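Putative methyl-accepting chemotaxis signal transduction protein (Campylobacter jejuni subsp. jejuni serotype O:2, PDB 4XMR) probably senses amino acids such as isoleucine through the tandem PAS sensory domain of a chemoreceptor and passes the signal across the membrane. Local coordinates at residues B[37-42]-B[157-162]; B[77-82]-B[134-139]; B[108-111]-B[115-118]. All coordinates share one frame; numbering follows the deposited sequence.

Contact 1: residues B[37-42]-B[157-162]. With ILE (isoleucine), chain E.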
ATOM      1  N   GLN B  37       3.657   7.419   7.630  1.00 10.74           N
ATOM      2  CA  GLN B  37       4.226   8.720   7.935  1.00 11.91           C
ATOM      3  C   GLN B  37       3.401   9.846   7.327  1.00 11.82           C
ATOM      4  O   GLN B  37       3.144  10.853   7.990  1.00 12.37           O
ATOM      5  CB  GLN B  37       5.675   8.811   7.460  1.00 12.58           C
ATOM      6  CG  GLN B  37       6.654   7.980   8.267  1.00 14.88           C
ATOM      7  CD  GLN B  37       8.020   7.952   7.619  1.00 20.25           C
ATOM      8  OE1 GLN B  37       8.132   7.761   6.411  1.00 22.77           O
ATOM      9  NE2 GLN B  37       9.057   8.161   8.410  1.00 25.19           N
ATOM     10  N   SER B  38       2.991   9.675   6.073  0.58 10.90           N
ATOM     11  CA  SER B  38       2.208  10.711   5.406  0.58 10.49           C
ATOM     12  C   SER B  38       0.877  10.929   6.109  0.58 10.87           C
ATOM     13  O   SER B  38       0.447  12.069   6.308  0.58 12.01           O
ATOM     14  CB  SER B  38       1.996  10.385   3.925  0.58 11.46           C
ATOM     15  OG  SER B  38       3.231  10.457   3.219  0.58 13.68           O
ATOM     16  N   PHE B  39       0.239   9.834   6.502  1.00 10.44           N
ATOM     17  CA  PHE B  39      -1.019   9.896   7.237  1.00  9.13           C
ATOM     18  C   PHE B  39      -0.832  10.700   8.523  1.00  9.86           C
ATOM     19  O   PHE B  39      -1.649  11.555   8.861  1.00 10.16           O
ATOM     20  CB  PHE B  39      -1.458   8.460   7.544  1.00 10.36           C
ATOM     21  CG  PHE B  39      -2.600   8.335   8.525  1.00  9.97           C
ATOM     22  CD1 PHE B  39      -3.912   8.307   8.081  1.00 10.56           C
ATOM     23  CD2 PHE B  39      -2.355   8.187   9.886  1.00 11.46           C
ATOM     24  CE1 PHE B  39      -4.963   8.147   8.977  1.00 10.30           C
ATOM     25  CE2 PHE B  39      -3.397   8.041  10.792  1.00 10.83           C
ATOM     26  CZ  PHE B  39      -4.703   8.012  10.336  1.00 10.67           C
ATOM     27  N   THR B  40       0.233  10.400   9.254  1.00 10.18           N
ATOM     28  CA  THR B  40       0.482  11.040  10.539  1.00 10.76           C
ATOM     29  C   THR B  40       0.758  12.531  10.369  1.00 10.93           C
ATOM     30  O   THR B  40       0.277  13.347  11.157  1.00 11.39           O
ATOM     31  CB  THR B  40       1.640  10.319  11.274  1.00 12.16           C
ATOM     32  OG1 THR B  40       1.289   8.939  11.422  1.00 13.02           O
ATOM     33  CG2 THR B  40       1.871  10.911  12.657  1.00 13.80           C
ATOM     34  N   ARG B  41       1.498  12.894   9.324  1.00 10.87           N
ATOM     35  CA  ARG B  41       1.747  14.304   9.017  1.00 11.26           C
ATOM     36  C   ARG B  41       0.459  15.046   8.675  1.00 11.61           C
ATOM     37  O   ARG B  41       0.267  16.194   9.083  1.00 12.29           O
ATOM     38  CB  ARG B  41       2.732  14.446   7.858  1.00 13.51           C
ATOM     39  CG  ARG B  41       4.196  14.244   8.232  1.00 19.06           C
ATOM     40  CD  ARG B  41       5.105  14.681   7.087  1.00 23.99           C
ATOM     41  NE  ARG B  41       5.061  13.710   6.006  1.00 36.54           N
ATOM     42  CZ  ARG B  41       5.907  12.696   5.892  1.00 31.85           C
ATOM     43  NH1 ARG B  41       6.882  12.542   6.782  1.00 34.42           N
ATOM     44  NH2 ARG B  41       5.789  11.848   4.884  1.00 31.73           N
ATOM     45  N   ALA B  42      -0.417  14.405   7.909  1.00 10.12           N
ATOM     46  CA  ALA B  42      -1.687  15.024   7.545  1.00  9.96           C
ATOM     47  C   ALA B  42      -2.533  15.274   8.796  1.00 10.32           C
ATOM     48  O   ALA B  42      -3.156  16.336   8.943  1.00 10.69           O
ATOM     49  CB  ALA B  42      -2.437  14.159   6.541  1.00 10.47           C
ATOM     50  N   LEU B 157       1.112  13.630  19.180  1.00  9.41           N
ATOM     51  CA  LEU B 157       0.217  12.765  18.422  1.00  9.97           C
ATOM     52  C   LEU B 157       0.838  11.386  18.276  1.00  9.24           C
ATOM     53  O   LEU B 157       2.036  11.273  17.976  1.00 11.08           O
ATOM     54  CB  LEU B 157       0.014  13.360  17.039  1.00 10.59           C
ATOM     55  CG  LEU B 157      -0.752  12.509  16.032  1.00 11.93           C
ATOM     56  CD1 LEU B 157      -2.218  12.383  16.442  1.00 14.39           C
ATOM     57  CD2 LEU B 157      -0.623  13.112  14.640  1.00 12.87           C
ATOM     58  N   GLY B 158       0.037  10.340  18.466  1.00  9.62           N
ATOM     59  CA  GLY B 158       0.476   8.986  18.207  1.00  9.55           C
ATOM     60  C   GLY B 158      -0.531   8.224  17.366  1.00  9.38           C
ATOM     61  O   GLY B 158      -1.755   8.396  17.513  1.00 10.03           O
ATOM     62  N   VAL B 159      -0.002   7.400  16.467  1.00  9.95           N
ATOM     63  CA  VAL B 159      -0.795   6.519  15.619  1.00  9.36           C
ATOM     64  C   VAL B 159      -0.239   5.106  15.749  1.00  8.82           C
ATOM     65  O   VAL B 159       0.948   4.886  15.464  1.00 10.43           O
ATOM     66  CB  VAL B 159      -0.741   6.978  14.143  1.00 10.12           C
ATOM     67  CG1 VAL B 159      -1.449   5.974  13.239  1.00 11.86           C
ATOM     68  CG2 VAL B 159      -1.333   8.383  13.993  1.00 10.84           C
ATOM     69  N   ASP B 160      -1.070   4.164  16.193  1.00  9.90           N
ATOM     70  CA  ASP B 160      -0.636   2.781  16.356  1.00 10.59           C
ATOM     71  C   ASP B 160      -1.190   1.933  15.225  1.00 10.48           C
ATOM     72  O   ASP B 160      -2.416   1.862  15.025  1.00 11.27           O
ATOM     73  CB  ASP B 160      -1.137   2.160  17.669  1.00 10.97           C
ATOM     74  CG  ASP B 160      -0.586   2.828  18.916  1.00 12.99           C
ATOM     75  OD1 ASP B 160       0.381   3.610  18.838  1.00 12.72           O
ATOM     76  OD2 ASP B 160      -1.141   2.542  19.997  1.00 12.43           O
ATOM     77  N   ILE B 161      -0.287   1.295  14.489  1.00 11.91           N
ATOM     78  CA  ILE B 161      -0.659   0.350  13.444  1.00 12.35           C
ATOM     79  C   ILE B 161      -0.184  -1.043  13.889  1.00 13.51           C
ATOM     80  O   ILE B 161       0.969  -1.201  14.262  1.00 14.75           O
ATOM     81  CB  ILE B 161       0.001   0.729  12.088  1.00 13.29           C
ATOM     82  CG1 ILE B 161      -0.257   2.208  11.720  1.00 14.09           C
ATOM     83  CG2 ILE B 161      -0.426  -0.247  10.988  1.00 13.50           C
ATOM     84  CD1 ILE B 161      -1.719   2.577  11.544  1.00 14.43           C
ATOM     85  N   PRO B 162      -1.071  -2.052  13.877  1.00 15.31           N
ATOM     86  CA  PRO B 162      -0.616  -3.383  14.297  1.00 16.16           C
ATOM     87  C   PRO B 162       0.546  -3.864  13.434  1.00 16.07           C
ATOM     88  O   PRO B 162       0.495  -3.745  12.206  1.00 15.85           O
ATOM     89  CB  PRO B 162      -1.841  -4.273  14.053  1.00 18.58           C
ATOM     90  CG  PRO B 162      -3.003  -3.328  14.146  1.00 19.94           C
ATOM     91  CD  PRO B 162      -2.496  -2.049  13.511  1.00 17.23           C
TER
HETATM   92  N   ILE E 301       0.291   2.294  22.281  1.00 18.04           N
HETATM   93  CA  ILE E 301       0.478   3.393  23.214  1.00 18.60           C
HETATM   94  C   ILE E 301       1.217   2.859  24.433  1.00 19.77           C
HETATM   95  O   ILE E 301       1.874   3.602  25.153  1.00 22.92           O
HETATM   96  CB  ILE E 301      -0.873   4.051  23.602  1.00 16.76           C
HETATM   97  CG1 ILE E 301      -0.626   5.394  24.295  1.00 19.03           C
HETATM   98  CG2 ILE E 301      -1.718   3.122  24.464  1.00 21.05           C
HETATM   99  CD1 ILE E 301      -1.876   6.239  24.471  1.00 21.36           C
HETATM  100  OXT ILE E 301       1.193   1.653  24.691  1.00 19.87           O
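F39 and T40 of the long N-terminal helix 9-48 rest on L157 and V159 of strand 152-162, joining that helix of a tandem PAS (Cache-type) sensory domain to the antiparallel sheet of its ligand-binding module. The short segments run nearly antiparallel, at 147°, with their axes 9.4 Å apart at closest approach.

The apolar packing centres on V159, whose CG1 meets F39 alone, while CG2 sits between the F39 ring edge and T40 OG1. F39 CE2 lies 3.7 Å from V159 CG1, which meets the ring obliquely, whereas V159 CG2 is in the ring plane. With CG of F39 anti to the backbone N (chi1 169°), the phenyl is carried out from the helix to the sheet; a flat, wide ring suits this reach, and it also makes an edge-to-face pair with Y72 of helix 58-76. T40 and L157 pass alongside each other in opposite directions: L157 CD2 lies 3.9 Å from T40 CG2 and 3.6 Å from the carbonyl T40 O.

Threonine suits the buried place because its polar branch is satisfied within its own helix. T40 OG1 is hydrogen-bonded to N36 O, yet still packs against V159 CG2 at 3.7 Å. Between the two segments the contact is van der Waals packing; F39 also packs on S75 of the second subunit.

The polar interactions belong to the other face of the strand. D160, the next residue along, has its carboxylate in the ligand pocket, and its acid suits the ammonium of the amino-acid ligand. D160 OD1 accepts hydrogen bonds from Y82 and T142, and OD2 from N80, which together probably hold the carboxylate's rotation; isoleucine N donates a hydrogen bond to D160 OD2 at 2.7 Å.

Contact 2: residues B[77-82]-B[134-139]. With ILE (isoleucine), chain E.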
ATOM      1  N   ASN B  77      -8.149   2.541   9.252  1.00 12.76           N
ATOM      2  CA  ASN B  77      -8.334   1.421  10.179  1.00 13.88           C
ATOM      3  C   ASN B  77      -7.141   1.255  11.133  1.00 13.14           C
ATOM      4  O   ASN B  77      -6.667   0.148  11.369  1.00 14.75           O
ATOM      5  CB  ASN B  77      -8.639   0.109   9.435  1.00 15.98           C
ATOM      6  CG  ASN B  77      -9.142  -0.977  10.359  1.00 19.86           C
ATOM      7  OD1 ASN B  77      -9.815  -0.695  11.350  1.00 20.98           O
ATOM      8  ND2 ASN B  77      -8.795  -2.223  10.059  1.00 23.59           N
ATOM      9  N   ALA B  78      -6.653   2.365  11.679  1.00 11.26           N
ATOM     10  CA  ALA B  78      -5.591   2.299  12.684  1.00 10.35           C
ATOM     11  C   ALA B  78      -6.122   1.671  13.979  1.00 10.58           C
ATOM     12  O   ALA B  78      -7.327   1.690  14.238  1.00 12.74           O
ATOM     13  CB  ALA B  78      -5.031   3.695  12.968  1.00 10.97           C
ATOM     14  N   LEU B  79      -5.230   1.147  14.818  1.00 10.62           N
ATOM     15  CA  LEU B  79      -5.675   0.534  16.065  1.00 11.29           C
ATOM     16  C   LEU B  79      -6.009   1.596  17.116  1.00 11.15           C
ATOM     17  O   LEU B  79      -7.061   1.545  17.743  1.00 12.83           O
ATOM     18  CB  LEU B  79      -4.615  -0.428  16.597  1.00 12.83           C
ATOM     19  CG  LEU B  79      -5.109  -1.287  17.756  1.00 14.03           C
ATOM     20  CD1 LEU B  79      -6.135  -2.294  17.232  1.00 16.52           C
ATOM     21  CD2 LEU B  79      -3.935  -1.977  18.440  1.00 17.21           C
ATOM     22  N   ASN B  80      -5.097   2.543  17.316  1.00 10.63           N
ATOM     23  CA  ASN B  80      -5.274   3.639  18.256  1.00 10.11           C
ATOM     24  C   ASN B  80      -4.769   4.902  17.579  1.00  9.70           C
ATOM     25  O   ASN B  80      -3.744   4.874  16.883  1.00 10.45           O
ATOM     26  CB  ASN B  80      -4.402   3.452  19.508  1.00 10.83           C
ATOM     27  CG  ASN B  80      -4.773   2.242  20.337  1.00 12.95           C
ATOM     28  OD1 ASN B  80      -5.927   2.049  20.724  1.00 14.62           O
ATOM     29  ND2 ASN B  80      -3.772   1.454  20.674  1.00 14.13           N
ATOM     30  N   VAL B  81      -5.471   6.008  17.784  1.00  9.56           N
ATOM     31  CA  VAL B  81      -5.007   7.321  17.353  1.00  8.62           C
ATOM     32  C   VAL B  81      -5.233   8.247  18.536  1.00  8.97           C
ATOM     33  O   VAL B  81      -6.329   8.254  19.094  1.00 10.34           O
ATOM     34  CB  VAL B  81      -5.756   7.812  16.099  1.00  9.40           C
ATOM     35  CG1 VAL B  81      -5.311   9.210  15.722  1.00 10.81           C
ATOM     36  CG2 VAL B  81      -5.544   6.860  14.937  1.00 11.12           C
ATOM     37  N   TYR B  82      -4.221   9.014  18.939  1.00  8.78           N
ATOM     38  CA  TYR B  82      -4.297   9.707  20.214  1.00  9.32           C
ATOM     39  C   TYR B  82      -3.448  10.957  20.282  1.00  9.46           C
ATOM     40  O   TYR B  82      -2.482  11.119  19.525  1.00 10.56           O
ATOM     41  CB  TYR B  82      -3.926   8.764  21.368  1.00 10.53           C
ATOM     42  CG  TYR B  82      -2.684   7.943  21.141  1.00  9.91           C
ATOM     43  CD1 TYR B  82      -2.764   6.719  20.488  1.00 10.73           C
ATOM     44  CD2 TYR B  82      -1.436   8.371  21.592  1.00 10.08           C
ATOM     45  CE1 TYR B  82      -1.634   5.943  20.278  1.00 11.49           C
ATOM     46  CE2 TYR B  82      -0.299   7.603  21.393  1.00 11.55           C
ATOM     47  CZ  TYR B  82      -0.408   6.390  20.737  1.00 10.92           C
ATOM     48  OH  TYR B  82       0.730   5.634  20.557  1.00 12.55           O
ATOM     49  N   THR B 134      -0.146  -0.938  25.317  1.00 18.31           N
ATOM     50  CA  THR B 134      -0.563  -0.909  26.715  1.00 19.53           C
ATOM     51  C   THR B 134      -2.032  -1.273  26.899  1.00 20.91           C
ATOM     52  O   THR B 134      -2.392  -1.991  27.833  1.00 23.77           O
ATOM     53  CB  THR B 134      -0.324   0.489  27.338  1.00 22.72           C
ATOM     54  OG1 THR B 134       1.066   0.818  27.241  1.00 24.22           O
ATOM     55  CG2 THR B 134      -0.755   0.519  28.799  1.00 25.62           C
ATOM     56  N   VAL B 135      -2.886  -0.786  26.005  1.00 19.27           N
ATOM     57  CA  VAL B 135      -4.322  -0.972  26.196  1.00 21.25           C
ATOM     58  C   VAL B 135      -4.848  -2.261  25.563  1.00 22.22           C
ATOM     59  O   VAL B 135      -5.383  -3.125  26.257  1.00 24.52           O
ATOM     60  CB  VAL B 135      -5.130   0.229  25.671  1.00 18.58           C
ATOM     61  CG1 VAL B 135      -6.602   0.060  26.020  1.00 21.78           C
ATOM     62  CG2 VAL B 135      -4.594   1.525  26.260  1.00 19.92           C
ATOM     63  N   LEU B 136      -4.692  -2.395  24.248  1.00 19.36           N
ATOM     64  CA  LEU B 136      -5.342  -3.486  23.530  1.00 21.33           C
ATOM     65  C   LEU B 136      -4.490  -4.746  23.426  1.00 22.38           C
ATOM     66  O   LEU B 136      -4.946  -5.768  22.910  1.00 23.71           O
ATOM     67  CB  LEU B 136      -5.792  -3.023  22.144  1.00 22.37           C
ATOM     68  CG  LEU B 136      -6.847  -1.912  22.192  1.00 22.21           C
ATOM     69  CD1 LEU B 136      -7.185  -1.428  20.783  1.00 24.37           C
ATOM     70  CD2 LEU B 136      -8.104  -2.378  22.918  1.00 26.35           C
ATOM     71  N   LYS B 137      -3.256  -4.667  23.910  1.00 20.22           N
ATOM     72  CA  LYS B 137      -2.383  -5.839  24.008  1.00 20.53           C
ATOM     73  C   LYS B 137      -2.177  -6.532  22.660  1.00 24.24           C
ATOM     74  O   LYS B 137      -2.203  -7.762  22.559  1.00 24.01           O
ATOM     75  CB  LYS B 137      -2.897  -6.820  25.066  1.00 23.97           C
ATOM     76  CG  LYS B 137      -2.957  -6.225  26.466  1.00 23.98           C
ATOM     77  CD  LYS B 137      -1.569  -5.840  26.963  1.00 21.64           C
ATOM     78  CE  LYS B 137      -1.633  -5.165  28.327  1.00 23.69           C
ATOM     79  NZ  LYS B 137      -0.272  -4.871  28.855  1.00 30.31           N
ATOM     80  N   GLN B 138      -1.995  -5.722  21.625  1.00 20.80           N
ATOM     81  CA  GLN B 138      -1.528  -6.210  20.339  1.00 20.03           C
ATOM     82  C   GLN B 138      -0.197  -5.545  20.068  1.00 18.19           C
ATOM     83  O   GLN B 138       0.045  -4.422  20.510  1.00 17.21           O
ATOM     84  CB  GLN B 138      -2.497  -5.835  19.227  1.00 21.54           C
ATOM     85  CG  GLN B 138      -3.854  -6.493  19.309  1.00 23.44           C
ATOM     86  CD  GLN B 138      -4.712  -6.108  18.130  1.00 24.48           C
ATOM     87  OE1 GLN B 138      -4.225  -6.035  17.000  1.00 24.20           O
ATOM     88  NE2 GLN B 138      -5.983  -5.832  18.383  1.00 25.91           N
ATOM     89  N   TYR B 139       0.669  -6.233  19.334  1.00 19.49           N
ATOM     90  CA  TYR B 139       1.931  -5.629  18.944  1.00 18.92           C
ATOM     91  C   TYR B 139       1.675  -4.546  17.916  1.00 17.70           C
ATOM     92  O   TYR B 139       0.962  -4.759  16.928  1.00 17.47           O
ATOM     93  CB  TYR B 139       2.904  -6.693  18.436  1.00 21.36           C
ATOM     94  CG  TYR B 139       3.203  -7.689  19.526  1.00 25.38           C
ATOM     95  CD1 TYR B 139       4.182  -7.430  20.474  1.00 27.18           C
ATOM     96  CD2 TYR B 139       2.464  -8.861  19.644  1.00 28.14           C
ATOM     97  CE1 TYR B 139       4.441  -8.327  21.492  1.00 32.89           C
ATOM     98  CE2 TYR B 139       2.715  -9.761  20.659  1.00 34.56           C
ATOM     99  CZ  TYR B 139       3.706  -9.488  21.578  1.00 34.54           C
ATOM    100  OH  TYR B 139       3.958 -10.380  22.589  1.00 46.18           O
TER
HETATM  101  N   ILE E 301       0.291   2.294  22.281  1.00 18.04           N
HETATM  102  CA  ILE E 301       0.478   3.393  23.214  1.00 18.60           C
HETATM  103  C   ILE E 301       1.217   2.859  24.433  1.00 19.77           C
HETATM  104  O   ILE E 301       1.874   3.602  25.153  1.00 22.92           O
HETATM  105  CB  ILE E 301      -0.873   4.051  23.602  1.00 16.76           C
HETATM  106  CG1 ILE E 301      -0.626   5.394  24.295  1.00 19.03           C
HETATM  107  CG2 ILE E 301      -1.718   3.122  24.464  1.00 21.05           C
HETATM  108  CD1 ILE E 301      -1.876   6.239  24.471  1.00 21.36           C
HETATM  109  OXT ILE E 301       1.193   1.653  24.691  1.00 19.87           O
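L79 and L136 pack together where the first strand of the PAS sheet, 80-84, meets the loop between strands 126-132 and 139-149. L79 and N80 form a classic beta bulge, both facing D160 on the neighbouring strand, and the chain reaches them from helix 58-76 through a Schellman motif with N77, at positive phi, as its C-prime residue.

The apolar part of the contact gathers round one methyl. L136 CD1 lies 3.7 Å from L79 CG and touches both terminal methyls of L79 as the two leucines lie alongside one another, running opposite ways. The chain of L79, with CG anti to its own nitrogen (chi1 -170°), reaches across to the loop, and its branched end fills the angle between L136 and Q138. Leucine suits both places, being bulky enough to bridge a gap in which L79 CA and L136 CA stand 8.5 Å apart. The extended Q138 crosses L79 at a slant, bringing its amide NE2 to 3.7 Å from L79 CD1.

Polar groups flank this patch. N80 OD1 touches L136 CD1, but its hydrogen bond is with Q94; N80 ND2 donates to D133, an asparagine thus serving as donor and acceptor at once.

Both segments also line the isoleucine pocket. The Y82 ring offers one face to the ligand's aliphatic chain, with isoleucine CD1 3.6 Å above the ring centre, and V135 CG2 meets isoleucine CG2 at 3.7 Å, giving the branched side chain an apolar bed. T134 grips the ligand carboxylate twice. T134 N donates to isoleucine OXT at 3.0 Å and 162°, and the hydroxyl T134 OG1 donates to the same isoleucine OXT at 2.7 Å.

Contact 3: residues B[108-111]-B[115-118]. With ILE (isoleucine), chain E.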
ATOM      1  N   LEU B 108      -2.140   6.187  31.742  1.00 28.00           N
ATOM      2  CA  LEU B 108      -1.356   5.453  30.750  1.00 24.97           C
ATOM      3  C   LEU B 108       0.148   5.742  30.774  1.00 29.83           C
ATOM      4  O   LEU B 108       0.881   5.263  29.907  1.00 28.74           O
ATOM      5  CB  LEU B 108      -1.936   5.657  29.347  1.00 24.16           C
ATOM      6  CG  LEU B 108      -3.312   5.015  29.171  1.00 22.77           C
ATOM      7  CD1 LEU B 108      -3.889   5.273  27.786  1.00 24.20           C
ATOM      8  CD2 LEU B 108      -3.230   3.519  29.445  1.00 27.25           C
ATOM      9  N   ASP B 109       0.593   6.520  31.761  1.00 29.49           N
ATOM     10  CA  ASP B 109       2.024   6.754  32.016  1.00 30.12           C
ATOM     11  C   ASP B 109       2.793   7.231  30.789  1.00 29.34           C
ATOM     12  O   ASP B 109       3.841   6.678  30.461  1.00 30.02           O
ATOM     13  CB  ASP B 109       2.696   5.478  32.526  1.00 32.78           C
ATOM     14  CG  ASP B 109       2.127   4.997  33.842  1.00 44.17           C
ATOM     15  OD1 ASP B 109       1.784   5.841  34.696  1.00 53.26           O
ATOM     16  OD2 ASP B 109       2.025   3.764  34.023  1.00 49.13           O
ATOM     17  N   ILE B 110       2.295   8.254  30.112  1.00 25.65           N
ATOM     18  CA  ILE B 110       2.835   8.574  28.795  1.00 25.39           C
ATOM     19  C   ILE B 110       4.155   9.337  28.786  1.00 29.47           C
ATOM     20  O   ILE B 110       4.958   9.153  27.875  1.00 30.30           O
ATOM     21  CB  ILE B 110       1.821   9.329  27.939  1.00 23.73           C
ATOM     22  CG1 ILE B 110       1.594  10.734  28.497  1.00 24.91           C
ATOM     23  CG2 ILE B 110       0.540   8.527  27.865  1.00 22.83           C
ATOM     24  CD1 ILE B 110       0.841  11.642  27.573  1.00 23.52           C
ATOM     25  N   LYS B 111       4.389  10.175  29.795  1.00 28.48           N
ATOM     26  CA  LYS B 111       5.519  11.102  29.744  1.00 28.82           C
ATOM     27  C   LYS B 111       6.876  10.413  29.829  1.00 28.01           C
ATOM     28  O   LYS B 111       7.903  11.027  29.558  1.00 30.58           O
ATOM     29  CB  LYS B 111       5.398  12.192  30.814  1.00 31.35           C
ATOM     30  CG  LYS B 111       4.282  13.186  30.549  1.00 35.60           C
ATOM     31  CD  LYS B 111       4.314  14.336  31.537  1.00 44.23           C
ATOM     32  CE  LYS B 111       5.543  15.205  31.336  1.00 47.56           C
ATOM     33  NZ  LYS B 111       5.541  16.375  32.258  1.00 56.18           N
ATOM     34  N   TRP B 115       7.625   6.842  22.522  1.00 19.47           N
ATOM     35  CA  TRP B 115       6.874   7.529  21.472  1.00 18.74           C
ATOM     36  C   TRP B 115       6.619   8.974  21.863  1.00 17.04           C
ATOM     37  O   TRP B 115       6.569   9.859  21.011  1.00 16.55           O
ATOM     38  CB  TRP B 115       5.560   6.811  21.109  1.00 16.17           C
ATOM     39  CG  TRP B 115       4.514   6.724  22.202  1.00 15.78           C
ATOM     40  CD1 TRP B 115       4.232   5.632  22.975  1.00 15.64           C
ATOM     41  CD2 TRP B 115       3.588   7.747  22.603  1.00 14.34           C
ATOM     42  NE1 TRP B 115       3.211   5.916  23.845  1.00 16.68           N
ATOM     43  CE2 TRP B 115       2.802   7.210  23.641  1.00 14.83           C
ATOM     44  CE3 TRP B 115       3.362   9.072  22.202  1.00 13.72           C
ATOM     45  CZ2 TRP B 115       1.800   7.943  24.274  1.00 15.15           C
ATOM     46  CZ3 TRP B 115       2.366   9.796  22.830  1.00 14.90           C
ATOM     47  CH2 TRP B 115       1.599   9.232  23.855  1.00 14.36           C
ATOM     48  N   TYR B 116       6.488   9.210  23.163  1.00 16.78           N
ATOM     49  CA  TYR B 116       6.236  10.552  23.656  1.00 16.63           C
ATOM     50  C   TYR B 116       7.550  11.331  23.735  1.00 17.41           C
ATOM     51  O   TYR B 116       7.694  12.393  23.127  1.00 18.67           O
ATOM     52  CB  TYR B 116       5.527  10.493  25.015  1.00 19.13           C
ATOM     53  CG  TYR B 116       5.124  11.837  25.574  1.00 18.77           C
ATOM     54  CD1 TYR B 116       5.972  12.540  26.415  1.00 20.40           C
ATOM     55  CD2 TYR B 116       3.889  12.399  25.268  1.00 16.84           C
ATOM     56  CE1 TYR B 116       5.609  13.759  26.924  1.00 21.62           C
ATOM     57  CE2 TYR B 116       3.519  13.624  25.778  1.00 19.14           C
ATOM     58  CZ  TYR B 116       4.386  14.299  26.602  1.00 19.27           C
ATOM     59  OH  TYR B 116       4.026  15.520  27.117  1.00 21.93           O
ATOM     60  N   GLN B 117       8.520  10.791  24.462  1.00 20.11           N
ATOM     61  CA  GLN B 117       9.764  11.516  24.681  1.00 22.47           C
ATOM     62  C   GLN B 117      10.567  11.747  23.403  1.00 20.09           C
ATOM     63  O   GLN B 117      11.132  12.820  23.208  1.00 22.78           O
ATOM     64  CB  GLN B 117      10.599  10.840  25.765  1.00 29.17           C
ATOM     65  CG  GLN B 117      10.042  11.087  27.156  1.00 32.20           C
ATOM     66  CD  GLN B 117      10.081  12.558  27.552  1.00 36.44           C
ATOM     67  OE1 GLN B 117      11.060  13.262  27.290  1.00 49.78           O
ATOM     68  NE2 GLN B 117       9.014  13.028  28.187  1.00 41.80           N
ATOM     69  N   GLU B 118      10.589  10.766  22.511  1.00 20.73           N
ATOM     70  CA  GLU B 118      11.373  10.920  21.286  1.00 20.84           C
ATOM     71  C   GLU B 118      10.774  11.953  20.336  1.00 18.99           C
ATOM     72  O   GLU B 118      11.499  12.646  19.625  1.00 23.32           O
ATOM     73  CB  GLU B 118      11.582   9.575  20.589  1.00 22.03           C
ATOM     74  CG  GLU B 118      12.453   8.614  21.384  1.00 23.14           C
ATOM     75  CD  GLU B 118      13.827   9.191  21.677  1.00 31.12           C
ATOM     76  OE1 GLU B 118      14.435   9.777  20.757  1.00 33.71           O
ATOM     77  OE2 GLU B 118      14.289   9.069  22.831  1.00 36.53           O
TER
HETATM   78  N   ILE E 301       0.291   2.294  22.281  1.00 18.04           N
HETATM   79  CA  ILE E 301       0.478   3.393  23.214  1.00 18.60           C
HETATM   80  C   ILE E 301       1.217   2.859  24.433  1.00 19.77           C
HETATM   81  O   ILE E 301       1.874   3.602  25.153  1.00 22.92           O
HETATM   82  CB  ILE E 301      -0.873   4.051  23.602  1.00 16.76           C
HETATM   83  CG1 ILE E 301      -0.626   5.394  24.295  1.00 19.03           C
HETATM   84  CG2 ILE E 301      -1.718   3.122  24.464  1.00 21.05           C
HETATM   85  CD1 ILE E 301      -1.876   6.239  24.471  1.00 21.36           C
HETATM   86  OXT ILE E 301       1.193   1.653  24.691  1.00 19.87           O
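Torsions set I110 and Y116 against each other in this part of the PAS ligand-binding module, where the loop after strand 103-105 turns back on helix 114-120. Y116 holds CG anti to the backbone N (chi1 -176°), which lays its ring along the loop. In I110, chi1 of 69° sends CG1 and CG2 to different rings, and the extended chi2 carries CD1 to Y116.

I110 CD1 meets Y116 CE2 at 3.8 Å, and I110 CG2 lies 3.9 Å from W115 CZ2. A beta-branched isoleucine suits the spot, since its two arms serve two aromatic rings. K111 runs beside Y116 in the same direction, its aliphatic CG 3.9 Å from Y116 CE1; its ammonium continues to N86. Q117, bent at chi2, folds back so that its amide donates to the loop: Q117 NE2 is 2.7 Å from K111 O, a bent bond (136°), with the donor in the plane of the K111 carbonyl but the carbonyl oxygen tilted from the Q117 amide plane.

On the pocket side, tryptophan combines a broad apolar surface with a single donor. The indole places CZ2 3.5 Å from isoleucine CG1 and sends W115 NE1 to isoleucine O, 3.0 Å away.

Overall arrangement
The three contacts surround one isoleucine: contact 1 holds its ammonium, while contacts 2 and 3 each take one carboxylate oxygen and share the side chain. Contacts 1 and 2, with centres 12 Å apart, share a sheet in which strands 152-162 and 80-84 are neighbours, joined by a probable hydrogen bond, D160 OD1 to Y82 OH, at 2.7 Å. Contacts 2 and 3 touch where Y82 CE2 meets W115 CH2 at 3.5 Å. Contacts 1 and 3, about 5 Å apart at their nearest atoms, do not touch directly. K113, Y131 and D133 complete the polar shell. Strand 152-162 thus has the ligand on one face and helix 9-48 on the other, consistent with ligand binding being felt at the helix.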